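NH(3)-dependent NAD(+) synthetase (Francisella tularensis subsp. holarctica LVS, PDB 3FIU) belongs to the NAD synthase family of the HUP clan, an alpha/beta protein modelled with adenosine monophosphate, pyrophosphate, magnesium and sodium bound. Local coordinates at residues A[43-48]-A[164-169]; A[78-83]-A[182-187]; A[92-97]-A[117-122]. All blocks are in the same frame, centred on the assembly; numbering follows the deposited sequence. Where two conformers were deposited one is given.

Contact 1 (A[43-48]-A[164-169]); sequences AVAASL and LPLVNL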
ATOM      1  N   ALA A  43     -13.395  -3.582  15.791  1.00 15.28           N
ATOM      2  CA  ALA A  43     -14.339  -4.458  16.498  1.00 15.88           C
ATOM      3  C   ALA A  43     -15.621  -4.695  15.659  1.00 16.47           C
ATOM      4  O   ALA A  43     -16.090  -5.847  15.472  1.00 16.36           O
ATOM      5  CB  ALA A  43     -14.665  -3.897  17.881  1.00 16.21           C
ATOM      6  N   VAL A  44     -16.203  -3.601  15.176  1.00 18.53           N
ATOM      7  CA  VAL A  44     -17.430  -3.673  14.360  1.00 16.06           C
ATOM      8  C   VAL A  44     -17.169  -4.448  13.064  1.00 15.80           C
ATOM      9  O   VAL A  44     -17.931  -5.358  12.705  1.00 16.44           O
ATOM     10  CB  VAL A  44     -18.004  -2.240  14.093  1.00 16.89           C
ATOM     11  CG1 VAL A  44     -19.142  -2.257  13.029  1.00 16.87           C
ATOM     12  CG2 VAL A  44     -18.521  -1.586  15.423  1.00 17.47           C
ATOM     13  N   ALA A  45     -16.114  -4.070  12.344  1.00 16.35           N
ATOM     14  CA  ALA A  45     -15.750  -4.758  11.105  1.00 17.80           C
ATOM     15  C   ALA A  45     -15.564  -6.290  11.307  1.00 19.28           C
ATOM     16  O   ALA A  45     -16.101  -7.100  10.524  1.00 19.39           O
ATOM     17  CB  ALA A  45     -14.489  -4.112  10.512  1.00 17.22           C
ATOM     18  N   ALA A  46     -14.859  -6.684  12.373  1.00 17.65           N
ATOM     19  CA  ALA A  46     -14.687  -8.123  12.699  1.00 19.34           C
ATOM     20  C   ALA A  46     -16.029  -8.838  12.973  1.00 20.62           C
ATOM     21  O   ALA A  46     -16.290  -9.927  12.451  1.00 21.79           O
ATOM     22  CB  ALA A  46     -13.722  -8.302  13.895  1.00 19.18           C
ATOM     23  N   SER A  47     -16.869  -8.208  13.784  1.00 19.69           N
ATOM     24  CA  SER A  47     -18.201  -8.720  14.097  1.00 20.78           C
ATOM     25  C   SER A  47     -19.072  -8.941  12.842  1.00 21.76           C
ATOM     26  O   SER A  47     -19.743  -9.969  12.713  1.00 20.16           O
ATOM     27  CB  SER A  47     -18.914  -7.788  15.070  1.00 19.57           C
ATOM     28  OG  SER A  47     -18.163  -7.652  16.278  1.00 20.11           O
ATOM     29  N   LEU A  48     -19.058  -7.976  11.930  1.00 23.00           N
ATOM     30  CA  LEU A  48     -19.767  -8.133  10.652  1.00 24.55           C
ATOM     31  C   LEU A  48     -19.226  -9.304   9.843  1.00 24.79           C
ATOM     32  O   LEU A  48     -20.003 -10.113   9.303  1.00 24.46           O
ATOM     33  CB  LEU A  48     -19.703  -6.832   9.840  1.00 25.73           C
ATOM     34  CG  LEU A  48     -20.373  -5.585  10.444  1.00 26.60           C
ATOM     35  CD1 LEU A  48     -19.929  -4.329   9.696  1.00 26.65           C
ATOM     36  CD2 LEU A  48     -21.887  -5.699  10.424  1.00 24.10           C
ATOM     37  N   LEU A 164     -13.645  -2.273   2.164  1.00 20.38           N
ATOM     38  CA  LEU A 164     -13.885  -1.252   3.180  1.00 21.37           C
ATOM     39  C   LEU A 164     -15.380  -1.164   3.524  1.00 22.03           C
ATOM     40  O   LEU A 164     -16.107  -0.311   2.993  1.00 25.71           O
ATOM     41  CB  LEU A 164     -13.331   0.125   2.713  1.00 22.62           C
ATOM     42  CG  LEU A 164     -11.830   0.294   2.376  1.00 23.11           C
ATOM     43  CD1 LEU A 164     -11.502   1.747   1.968  1.00 21.37           C
ATOM     44  CD2 LEU A 164     -10.925  -0.116   3.536  1.00 20.80           C
ATOM     45  N   PRO A 165     -15.852  -2.039   4.424  1.00 21.48           N
ATOM     46  CA  PRO A 165     -17.291  -2.029   4.760  1.00 21.39           C
ATOM     47  C   PRO A 165     -17.785  -0.797   5.526  1.00 20.73           C
ATOM     48  O   PRO A 165     -18.983  -0.526   5.505  1.00 23.70           O
ATOM     49  CB  PRO A 165     -17.471  -3.292   5.620  1.00 20.67           C
ATOM     50  CG  PRO A 165     -16.114  -3.509   6.268  1.00 20.76           C
ATOM     51  CD  PRO A 165     -15.093  -3.060   5.193  1.00 20.97           C
ATOM     52  N   LEU A 166     -16.907  -0.070   6.225  1.00 19.06           N
ATOM     53  CA  LEU A 166     -17.358   1.000   7.110  1.00 19.31           C
ATOM     54  C   LEU A 166     -17.212   2.394   6.503  1.00 19.85           C
ATOM     55  O   LEU A 166     -17.553   3.394   7.141  1.00 20.47           O
ATOM     56  CB  LEU A 166     -16.625   0.966   8.479  1.00 18.09           C
ATOM     57  CG  LEU A 166     -16.622  -0.394   9.206  1.00 20.55           C
ATOM     58  CD1 LEU A 166     -15.911  -0.237  10.538  1.00 21.05           C
ATOM     59  CD2 LEU A 166     -18.010  -0.932   9.424  1.00 22.34           C
ATOM     60  N   VAL A 167     -16.704   2.466   5.279  1.00 21.00           N
ATOM     61  CA  VAL A 167     -16.173   3.742   4.778  1.00 21.50           C
ATOM     62  C   VAL A 167     -17.279   4.789   4.488  1.00 23.37           C
ATOM     63  O   VAL A 167     -16.992   5.970   4.414  1.00 25.46           O
ATOM     64  CB  VAL A 167     -15.226   3.489   3.558  1.00 23.15           C
ATOM     65  CG1 VAL A 167     -16.041   3.173   2.289  1.00 23.69           C
ATOM     66  CG2 VAL A 167     -14.207   4.649   3.360  1.00 24.04           C
ATOM     67  N   ASN A 168     -18.527   4.362   4.342  1.00 24.21           N
ATOM     68  CA  ASN A 168     -19.657   5.302   4.220  1.00 25.90           C
ATOM     69  C   ASN A 168     -20.278   5.709   5.568  1.00 26.19           C
ATOM     70  O   ASN A 168     -21.170   6.555   5.601  1.00 26.83           O
ATOM     71  CB  ASN A 168     -20.752   4.753   3.303  1.00 25.06           C
ATOM     72  CG  ASN A 168     -20.283   4.544   1.896  1.00 28.23           C
ATOM     73  OD1 ASN A 168     -19.340   5.178   1.441  1.00 30.57           O
ATOM     74  ND2 ASN A 168     -20.934   3.635   1.203  1.00 30.91           N
ATOM     75  N   LEU A 169     -19.777   5.155   6.675  1.00 25.39           N
ATOM     76  CA  LEU A 169     -20.375   5.401   8.002  1.00 24.64           C
ATOM     77  C   LEU A 169     -19.742   6.521   8.830  1.00 23.27           C
ATOM     78  O   LEU A 169     -18.512   6.620   8.947  1.00 24.77           O
ATOM     79  CB  LEU A 169     -20.332   4.106   8.835  1.00 23.86           C
ATOM     80  CG  LEU A 169     -21.056   2.858   8.327  1.00 26.21           C
ATOM     81  CD1 LEU A 169     -20.782   1.659   9.239  1.00 28.72           C
ATOM     82  CD2 LEU A 169     -22.552   3.079   8.194  1.00 31.26           C
TER

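Contact 2 (A[78-83]-A[182-187]); sequences IEMLNI and DVPKNI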
ATOM      1  N   ILE A  78     -12.418 -11.455  20.411  1.00 19.44           N
ATOM      2  CA  ILE A  78     -12.081 -12.716  19.757  1.00 19.69           C
ATOM      3  C   ILE A  78     -12.712 -13.923  20.507  1.00 20.16           C
ATOM      4  O   ILE A  78     -13.282 -14.817  19.870  1.00 20.11           O
ATOM      5  CB  ILE A  78     -10.554 -12.842  19.639  1.00 21.12           C
ATOM      6  CG1 ILE A  78     -10.011 -11.948  18.494  1.00 17.65           C
ATOM      7  CG2 ILE A  78     -10.098 -14.310  19.491  1.00 22.45           C
ATOM      8  CD1 ILE A  78      -8.485 -11.711  18.606  1.00 19.09           C
ATOM      9  N   GLU A  79     -12.585 -13.944  21.835  1.00 18.67           N
ATOM     10  CA  GLU A  79     -13.183 -15.008  22.666  1.00 19.06           C
ATOM     11  C   GLU A  79     -14.695 -15.087  22.448  1.00 20.92           C
ATOM     12  O   GLU A  79     -15.265 -16.178  22.298  1.00 19.92           O
ATOM     13  CB  GLU A  79     -12.839 -14.801  24.152  1.00 20.27           C
ATOM     14  CG  GLU A  79     -11.356 -15.152  24.486  1.00 26.15           C
ATOM     15  CD  GLU A  79     -10.763 -14.384  25.679  1.00 33.79           C
ATOM     16  OE1 GLU A  79     -11.513 -13.733  26.432  1.00 35.98           O
ATOM     17  OE2 GLU A  79      -9.518 -14.436  25.861  1.00 39.36           O
ATOM     18  N   MET A  80     -15.341 -13.922  22.435  1.00 20.34           N
ATOM     19  CA  MET A  80     -16.792 -13.840  22.235  1.00 23.11           C
ATOM     20  C   MET A  80     -17.227 -14.352  20.849  1.00 23.80           C
ATOM     21  O   MET A  80     -18.283 -15.000  20.696  1.00 24.29           O
ATOM     22  CB  MET A  80     -17.234 -12.384  22.437  1.00 22.28           C
ATOM     23  CG  MET A  80     -18.706 -12.129  22.181  1.00 30.12           C
ATOM     24  SD  MET A  80     -19.128 -10.379  22.413  1.00 28.67           S
ATOM     25  CE  MET A  80     -19.961 -10.124  20.857  1.00 30.55           C
ATOM     26  N   LEU A  81     -16.414 -14.033  19.847  1.00 23.24           N
ATOM     27  CA  LEU A  81     -16.690 -14.363  18.456  1.00 23.68           C
ATOM     28  C   LEU A  81     -16.262 -15.768  18.095  1.00 24.24           C
ATOM     29  O   LEU A  81     -16.687 -16.289  17.064  1.00 25.50           O
ATOM     30  CB  LEU A  81     -15.933 -13.392  17.559  1.00 22.91           C
ATOM     31  CG  LEU A  81     -16.616 -12.156  16.949  1.00 30.34           C
ATOM     32  CD1 LEU A  81     -17.994 -11.806  17.550  1.00 28.74           C
ATOM     33  CD2 LEU A  81     -15.668 -10.955  16.875  1.00 23.29           C
ATOM     34  N   ASN A  82     -15.383 -16.343  18.910  1.00 23.07           N
ATOM     35  CA  ASN A  82     -14.885 -17.704  18.719  1.00 25.30           C
ATOM     36  C   ASN A  82     -14.160 -17.833  17.389  1.00 25.26           C
ATOM     37  O   ASN A  82     -14.449 -18.734  16.605  1.00 25.52           O
ATOM     38  CB  ASN A  82     -16.020 -18.735  18.817  1.00 25.59           C
ATOM     39  CG  ASN A  82     -16.483 -18.953  20.238  1.00 31.50           C
ATOM     40  OD1 ASN A  82     -15.838 -19.649  20.998  1.00 40.01           O
ATOM     41  ND2 ASN A  82     -17.581 -18.316  20.611  1.00 40.76           N
ATOM     42  N   ILE A  83     -13.255 -16.898  17.122  1.00 23.57           N
ATOM     43  CA  ILE A  83     -12.521 -16.919  15.862  1.00 24.13           C
ATOM     44  C   ILE A  83     -11.061 -17.300  16.008  1.00 22.47           C
ATOM     45  O   ILE A  83     -10.439 -17.067  17.056  1.00 21.81           O
ATOM     46  CB  ILE A  83     -12.681 -15.585  15.047  1.00 24.24           C
ATOM     47  CG1 ILE A  83     -12.288 -14.358  15.869  1.00 23.05           C
ATOM     48  CG2 ILE A  83     -14.117 -15.476  14.518  1.00 25.94           C
ATOM     49  CD1 ILE A  83     -12.125 -13.089  15.030  1.00 23.98           C
ATOM     50  N   ASP A 182     -23.266  -6.132  20.061  1.00 23.13           N
ATOM     51  CA  ASP A 182     -22.843  -6.541  21.401  1.00 24.65           C
ATOM     52  C   ASP A 182     -21.333  -6.532  21.598  1.00 24.13           C
ATOM     53  O   ASP A 182     -20.775  -7.419  22.247  1.00 22.21           O
ATOM     54  CB  ASP A 182     -23.454  -7.912  21.768  1.00 25.60           C
ATOM     55  CG  ASP A 182     -24.980  -7.931  21.600  1.00 29.95           C
ATOM     56  OD1 ASP A 182     -25.655  -6.985  22.055  1.00 33.71           O
ATOM     57  OD2 ASP A 182     -25.496  -8.886  21.005  1.00 33.28           O
ATOM     58  N   VAL A 183     -20.674  -5.519  21.034  1.00 22.57           N
ATOM     59  CA  VAL A 183     -19.247  -5.362  21.190  1.00 21.59           C
ATOM     60  C   VAL A 183     -19.012  -5.045  22.673  1.00 21.61           C
ATOM     61  O   VAL A 183     -19.794  -4.309  23.252  1.00 22.29           O
ATOM     62  CB  VAL A 183     -18.746  -4.216  20.235  1.00 23.59           C
ATOM     63  CG1 VAL A 183     -17.420  -3.649  20.651  1.00 23.74           C
ATOM     64  CG2 VAL A 183     -18.700  -4.700  18.764  1.00 22.04           C
ATOM     65  N   PRO A 184     -17.972  -5.633  23.310  1.00 21.12           N
ATOM     66  CA  PRO A 184     -17.736  -5.346  24.732  1.00 21.30           C
ATOM     67  C   PRO A 184     -17.746  -3.872  25.127  1.00 20.72           C
ATOM     68  O   PRO A 184     -17.175  -2.988  24.449  1.00 18.90           O
ATOM     69  CB  PRO A 184     -16.368  -5.956  24.985  1.00 22.13           C
ATOM     70  CG  PRO A 184     -16.392  -7.139  24.098  1.00 19.57           C
ATOM     71  CD  PRO A 184     -16.984  -6.610  22.812  1.00 20.61           C
ATOM     72  N   LYS A 185     -18.399  -3.634  26.257  1.00 21.80           N
ATOM     73  CA  LYS A 185     -18.579  -2.295  26.807  1.00 21.74           C
ATOM     74  C   LYS A 185     -17.343  -1.395  26.814  1.00 22.19           C
ATOM     75  O   LYS A 185     -17.461  -0.214  26.475  1.00 20.85           O
ATOM     76  CB  LYS A 185     -19.153  -2.416  28.222  1.00 22.34           C
ATOM     77  CG  LYS A 185     -19.353  -1.095  28.926  1.00 24.41           C
ATOM     78  CD  LYS A 185     -20.038  -1.299  30.282  1.00 28.39           C
ATOM     79  CE  LYS A 185     -20.119   0.009  31.086  1.00 28.72           C
ATOM     80  NZ  LYS A 185     -20.898   1.058  30.339  1.00 25.75           N
ATOM     81  N   ASN A 186     -16.174  -1.902  27.238  1.00 20.66           N
ATOM     82  CA  ASN A 186     -14.979  -1.037  27.243  1.00 20.65           C
ATOM     83  C   ASN A 186     -14.581  -0.506  25.874  1.00 20.93           C
ATOM     84  O   ASN A 186     -14.054   0.611  25.767  1.00 20.18           O
ATOM     85  CB  ASN A 186     -13.756  -1.678  27.892  1.00 19.29           C
ATOM     86  CG  ASN A 186     -12.750  -0.639  28.319  1.00 21.14           C
ATOM     87  OD1 ASN A 186     -13.079   0.260  29.086  1.00 22.96           O
ATOM     88  ND2 ASN A 186     -11.550  -0.707  27.786  1.00 20.25           N
ATOM     89  N   ILE A 187     -14.852  -1.296  24.839  1.00 19.38           N
ATOM     90  CA  ILE A 187     -14.576  -0.869  23.453  1.00 19.97           C
ATOM     91  C   ILE A 187     -15.573   0.222  23.052  1.00 21.23           C
ATOM     92  O   ILE A 187     -15.184   1.236  22.460  1.00 22.49           O
ATOM     93  CB  ILE A 187     -14.638  -2.062  22.509  1.00 18.64           C
ATOM     94  CG1 ILE A 187     -13.509  -3.058  22.894  1.00 16.02           C
ATOM     95  CG2 ILE A 187     -14.521  -1.623  21.013  1.00 19.52           C
ATOM     96  CD1 ILE A 187     -13.574  -4.378  22.103  1.00 21.59           C
TER

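Contact 3 (A[92-97]-A[117-122]); sequences PAYEAF and GNAQAR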
ATOM      1  N   PRO A  92      10.011  -6.629  17.213  1.00 20.72           N
ATOM      2  CA  PRO A  92      11.275  -7.085  16.571  1.00 19.69           C
ATOM      3  C   PRO A  92      11.448  -6.611  15.131  1.00 19.49           C
ATOM      4  O   PRO A  92      12.517  -6.102  14.751  1.00 16.81           O
ATOM      5  CB  PRO A  92      11.157  -8.625  16.597  1.00 21.80           C
ATOM      6  CG  PRO A  92      10.276  -8.891  17.763  1.00 24.20           C
ATOM      7  CD  PRO A  92       9.270  -7.753  17.818  1.00 19.64           C
ATOM      8  N   ALA A  93      10.411  -6.795  14.327  1.00 18.29           N
ATOM      9  CA  ALA A  93      10.435  -6.346  12.944  1.00 19.09           C
ATOM     10  C   ALA A  93      10.559  -4.819  12.862  1.00 19.28           C
ATOM     11  O   ALA A  93      11.358  -4.280  12.047  1.00 17.58           O
ATOM     12  CB  ALA A  93       9.199  -6.831  12.231  1.00 18.20           C
ATOM     13  N   TYR A  94       9.815  -4.119  13.721  1.00 17.27           N
ATOM     14  CA  TYR A  94       9.854  -2.646  13.692  1.00 18.85           C
ATOM     15  C   TYR A  94      11.280  -2.138  14.059  1.00 18.56           C
ATOM     16  O   TYR A  94      11.826  -1.250  13.403  1.00 18.55           O
ATOM     17  CB  TYR A  94       8.753  -2.000  14.589  1.00 19.10           C
ATOM     18  CG  TYR A  94       8.966  -0.522  14.681  1.00 22.84           C
ATOM     19  CD1 TYR A  94       9.525   0.058  15.829  1.00 26.26           C
ATOM     20  CD2 TYR A  94       8.737   0.295  13.573  1.00 26.06           C
ATOM     21  CE1 TYR A  94       9.798   1.421  15.867  1.00 25.92           C
ATOM     22  CE2 TYR A  94       9.011   1.650  13.608  1.00 26.46           C
ATOM     23  CZ  TYR A  94       9.538   2.205  14.757  1.00 31.52           C
ATOM     24  OH  TYR A  94       9.800   3.566  14.761  1.00 32.32           O
ATOM     25  N   GLU A  95      11.880  -2.710  15.101  1.00 18.36           N
ATOM     26  CA  GLU A  95      13.220  -2.298  15.530  1.00 19.28           C
ATOM     27  C   GLU A  95      14.281  -2.562  14.455  1.00 17.37           C
ATOM     28  O   GLU A  95      15.142  -1.712  14.222  1.00 18.62           O
ATOM     29  CB  GLU A  95      13.581  -2.924  16.887  1.00 20.11           C
ATOM     30  CG  GLU A  95      12.970  -2.190  18.083  0.50 22.99           C
ATOM     31  CD  GLU A  95      13.900  -1.134  18.632  0.50 29.19           C
ATOM     32  OE1 GLU A  95      13.659   0.069  18.385  0.50 27.19           O
ATOM     33  OE2 GLU A  95      14.898  -1.523  19.281  0.50 31.77           O
ATOM     34  N   ALA A  96      14.191  -3.706  13.778  1.00 17.75           N
ATOM     35  CA  ALA A  96      15.150  -3.992  12.695  1.00 18.25           C
ATOM     36  C   ALA A  96      14.931  -2.946  11.591  1.00 18.05           C
ATOM     37  O   ALA A  96      15.879  -2.355  11.048  1.00 19.04           O
ATOM     38  CB  ALA A  96      14.951  -5.409  12.155  1.00 17.44           C
ATOM     39  N   PHE A  97      13.675  -2.673  11.285  1.00 16.63           N
ATOM     40  CA  PHE A  97      13.412  -1.702  10.226  1.00 18.35           C
ATOM     41  C   PHE A  97      13.952  -0.318  10.629  1.00 19.21           C
ATOM     42  O   PHE A  97      14.737   0.310   9.899  1.00 16.15           O
ATOM     43  CB  PHE A  97      11.923  -1.630   9.890  1.00 17.89           C
ATOM     44  CG  PHE A  97      11.598  -0.564   8.889  1.00 18.00           C
ATOM     45  CD1 PHE A  97      11.845  -0.763   7.512  1.00 15.98           C
ATOM     46  CD2 PHE A  97      11.091   0.662   9.319  1.00 16.79           C
ATOM     47  CE1 PHE A  97      11.535   0.252   6.561  1.00 15.10           C
ATOM     48  CE2 PHE A  97      10.796   1.677   8.401  1.00 16.99           C
ATOM     49  CZ  PHE A  97      11.009   1.467   7.008  1.00 16.69           C
ATOM     50  N   GLY A 117       4.781   5.904  13.529  1.00 24.65           N
ATOM     51  CA  GLY A 117       3.392   5.451  13.466  1.00 21.88           C
ATOM     52  C   GLY A 117       3.066   4.883  12.102  1.00 20.79           C
ATOM     53  O   GLY A 117       2.398   3.835  11.991  1.00 18.46           O
ATOM     54  N   ASN A 118       3.555   5.554  11.071  1.00 19.31           N
ATOM     55  CA  ASN A 118       3.293   5.104   9.699  1.00 18.48           C
ATOM     56  C   ASN A 118       3.998   3.784   9.361  1.00 17.87           C
ATOM     57  O   ASN A 118       3.427   2.931   8.673  1.00 17.05           O
ATOM     58  CB  ASN A 118       3.698   6.173   8.697  1.00 20.04           C
ATOM     59  CG  ASN A 118       2.718   7.338   8.639  1.00 23.98           C
ATOM     60  OD1 ASN A 118       1.574   7.240   9.084  1.00 26.34           O
ATOM     61  ND2 ASN A 118       3.168   8.443   8.074  1.00 23.62           N
ATOM     62  N   ALA A 119       5.241   3.637   9.813  1.00 16.55           N
ATOM     63  CA  ALA A 119       5.985   2.381   9.606  1.00 16.36           C
ATOM     64  C   ALA A 119       5.277   1.217  10.290  1.00 17.51           C
ATOM     65  O   ALA A 119       5.157   0.123   9.723  1.00 14.98           O
ATOM     66  CB  ALA A 119       7.376   2.499  10.154  1.00 16.06           C
ATOM     67  N   GLN A 120       4.801   1.446  11.515  1.00 17.05           N
ATOM     68  CA  GLN A 120       4.099   0.362  12.226  1.00 17.40           C
ATOM     69  C   GLN A 120       2.810  -0.002  11.523  1.00 17.97           C
ATOM     70  O   GLN A 120       2.456  -1.179  11.454  1.00 16.09           O
ATOM     71  CB  GLN A 120       3.873   0.689  13.700  1.00 19.02           C
ATOM     72  CG  GLN A 120       5.179   0.866  14.446  1.00 16.77           C
ATOM     73  CD  GLN A 120       5.039   1.191  15.929  1.00 25.00           C
ATOM     74  OE1 GLN A 120       6.022   1.121  16.685  1.00 29.32           O
ATOM     75  NE2 GLN A 120       3.856   1.542  16.349  1.00 25.82           N
ATOM     76  N   ALA A 121       2.101   0.984  10.978  1.00 15.80           N
ATOM     77  CA  ALA A 121       0.850   0.669  10.269  1.00 15.69           C
ATOM     78  C   ALA A 121       1.104  -0.168   9.010  1.00 15.00           C
ATOM     79  O   ALA A 121       0.334  -1.027   8.671  1.00 15.21           O
ATOM     80  CB  ALA A 121       0.114   1.959   9.882  1.00 15.82           C
ATOM     81  N   ARG A 122       2.204   0.104   8.324  1.00 14.57           N
ATOM     82  CA  ARG A 122       2.560  -0.621   7.128  1.00 14.32           C
ATOM     83  C   ARG A 122       3.069  -2.028   7.488  1.00 13.94           C
ATOM     84  O   ARG A 122       2.835  -2.953   6.752  1.00 13.95           O
ATOM     85  CB  ARG A 122       3.637   0.161   6.381  1.00 13.56           C
ATOM     86  CG  ARG A 122       3.052   1.489   5.823  1.00 12.91           C
ATOM     87  CD  ARG A 122       4.123   2.340   5.147  1.00 12.95           C
ATOM     88  NE  ARG A 122       3.451   3.554   4.645  1.00 15.01           N
ATOM     89  CZ  ARG A 122       3.846   4.801   4.857  1.00 17.56           C
ATOM     90  NH1 ARG A 122       5.001   5.041   5.473  1.00 16.29           N
ATOM     91  NH2 ARG A 122       3.094   5.813   4.386  1.00 14.86           N
TER

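Contact 1 (A[43-48]-A[164-169])
Leu166 pushes its side chain from a loop against helix 40-51 and makes all the closest side-chain contacts (within 4.5 Å) with segment 43-48. Its CB is aimed at the helix, and CG stands anti to the carbonyl carbon (chi1 -51°), which presents both methyls to the same helical face. Beyond CG the branch divides the work. CD1 meets the methyl of Ala45, with CD1 and CB 4.1 Å apart. CD2 faces the notch formed by two side chains one helical turn apart: it lies 4.0 Å from CG1 of Val44 and 3.9 Å from CD1 of Leu48. Pro165, just before it, brings CG to 4.6 Å from CB of Ala45 and widens the apolar patch.

The loop holds Leu166 in this pose through two overlapping type I turns, Leu164 to Val167 and Leu166 to Leu169; the second is closed by Leu169 N bonding to Leu166 O at 2.9 Å. Val44 also touches Val174 and Leu177 of helix 171-180, while Leu48 also rests on Leu16 and Leu20 of helix 9-25. The exposed Asn168 of the same loop uses ND2 to hydrogen-bond Phe249 OXT and Pro247 O of the second subunit.

Helix 40-51 begins within the SGGxDS signature of PP-loop proteins, whose Ser37, Gly39, Ile40, Asp41 and Ser42 line the pyrophosphate pocket; the side chain of Leu166 is about 7 Å from that ligand. The buried Ser47 is satisfied within the helix, since its OG donates to Ala43 O at 2.9 Å, from the face of the carbonyl opposite to Ser47 N. With no hydrogen bond between the segments, methyl-to-methyl dispersion and exclusion of water hold the loop to the helix near the ligand site.

Contact 2 (A[78-83]-A[182-187])
The peptide carbonyl of Asp182 is the flat group that Met80 meets, and the end of the methionine comes over one side of its plane. Met80 CE stands well above that plane, 3.1 Å from Asp182 O, and SD approaches the same oxygen from the same side, at 3.4 Å and with less tilt. CE also comes within 4.2 Å of Asp182 CB. Farther along, SD lies 4.4 Å from CD of Pro184, a loose apolar touch at one corner of the pyrrolidine ring.

Met80 arrives stretched out, CG anti to the backbone N (chi1 177°) and CE turned back toward the carbonyl by the bend at chi3 of 129°. Helix ends meet here. Met80 sits in the last turn of helix 68-81, Asp182 is the positive-phi C' residue of the Schellman motif that ends helix 171-180, and Pro184 occupies the N-cap position of helix 185-189. Nearby, Asn186 ND2 hydrogen-bonds Asp73 OD1, a polar tie between helices 185-189 and 68-81, and Val183 turns inward onto Ala43 and Ser47 of helix 40-51.

The methyl-to-oxygen approach is tight, and the S-bonded methyl hydrogens may carry a slight positive charge that suits the carbonyl oxygen, but no hydrogen bond joins the two segments. Their contact therefore amounts to one solvent-exposed thioether lying against a turn.

Contact 3 (A[92-97]-A[117-122])
Tyr94 turns one ring face to Gln120 in a helix-helix packing of the PP-loop alpha/beta fold. Gln120 CG lies 4.1 Å from the centroid of the ring, 26° off its normal, and makes a CH-pi contact. The extended glutamine then carries its amide across the same face, and OE1 ends 3.7 Å above the plane, over the centre. Amide and ring planes stand 85° apart, so the carboxamide does not stack flat on the phenol. Gln120 also touches Ser63 and Asn65 in loops, and its side chain is about 8 Å from the bound adenosine monophosphate.

Helices 91-100 and 113-135 cross at 129° here, and their axes come within 10.4 Å of each other. Tyr94 and Phe97, three residues apart, both have CG anti to the backbone N, and both reach out from helix 91-100 to Ala119. Its methyl touches both rings, and all four touching residues are buried.

The pair lies at the dimer interface. Phe97 meets the ring of Tyr127 of the second subunit, and Met126 of that subunit packs on both Phe97 and Ala119, while Asn118 ND2 hydrogen-bonds Gln133 OE1 across the same boundary. At the corner formed by the two rings, Ala119 CB sits 3.9 Å from CE2 of Tyr94, in the plane of that ring at its edge, and an equal 3.9 Å from CE2 of Phe97, which it approaches obliquely.

Overall arrangement
Contacts 1 and 2 are neighbours, centres 15 Å apart, and touch through helix 40-51: Ala43 CB lies 3.9 Å from Ile187 CG2. Along the chain their segments alternate, 43-48, 78-83, 164-169, 182-187, so the two closures interlock. Contact 3 is nested inside both loops but lies apart, its centre 25 Å from contact 1 and 27 Å from contact 2. It pairs helices 91-100 and 113-135, which follow strand 84-87, an outermost strand of the parallel sheet. Contacts 1 and 3 both touch the second subunit, whereas contact 2 stays within one chain. Contacts 1 and 2 thus pack round the helix that starts in the pyrophosphate-binding loop, while contact 3 belongs to the subunit interface.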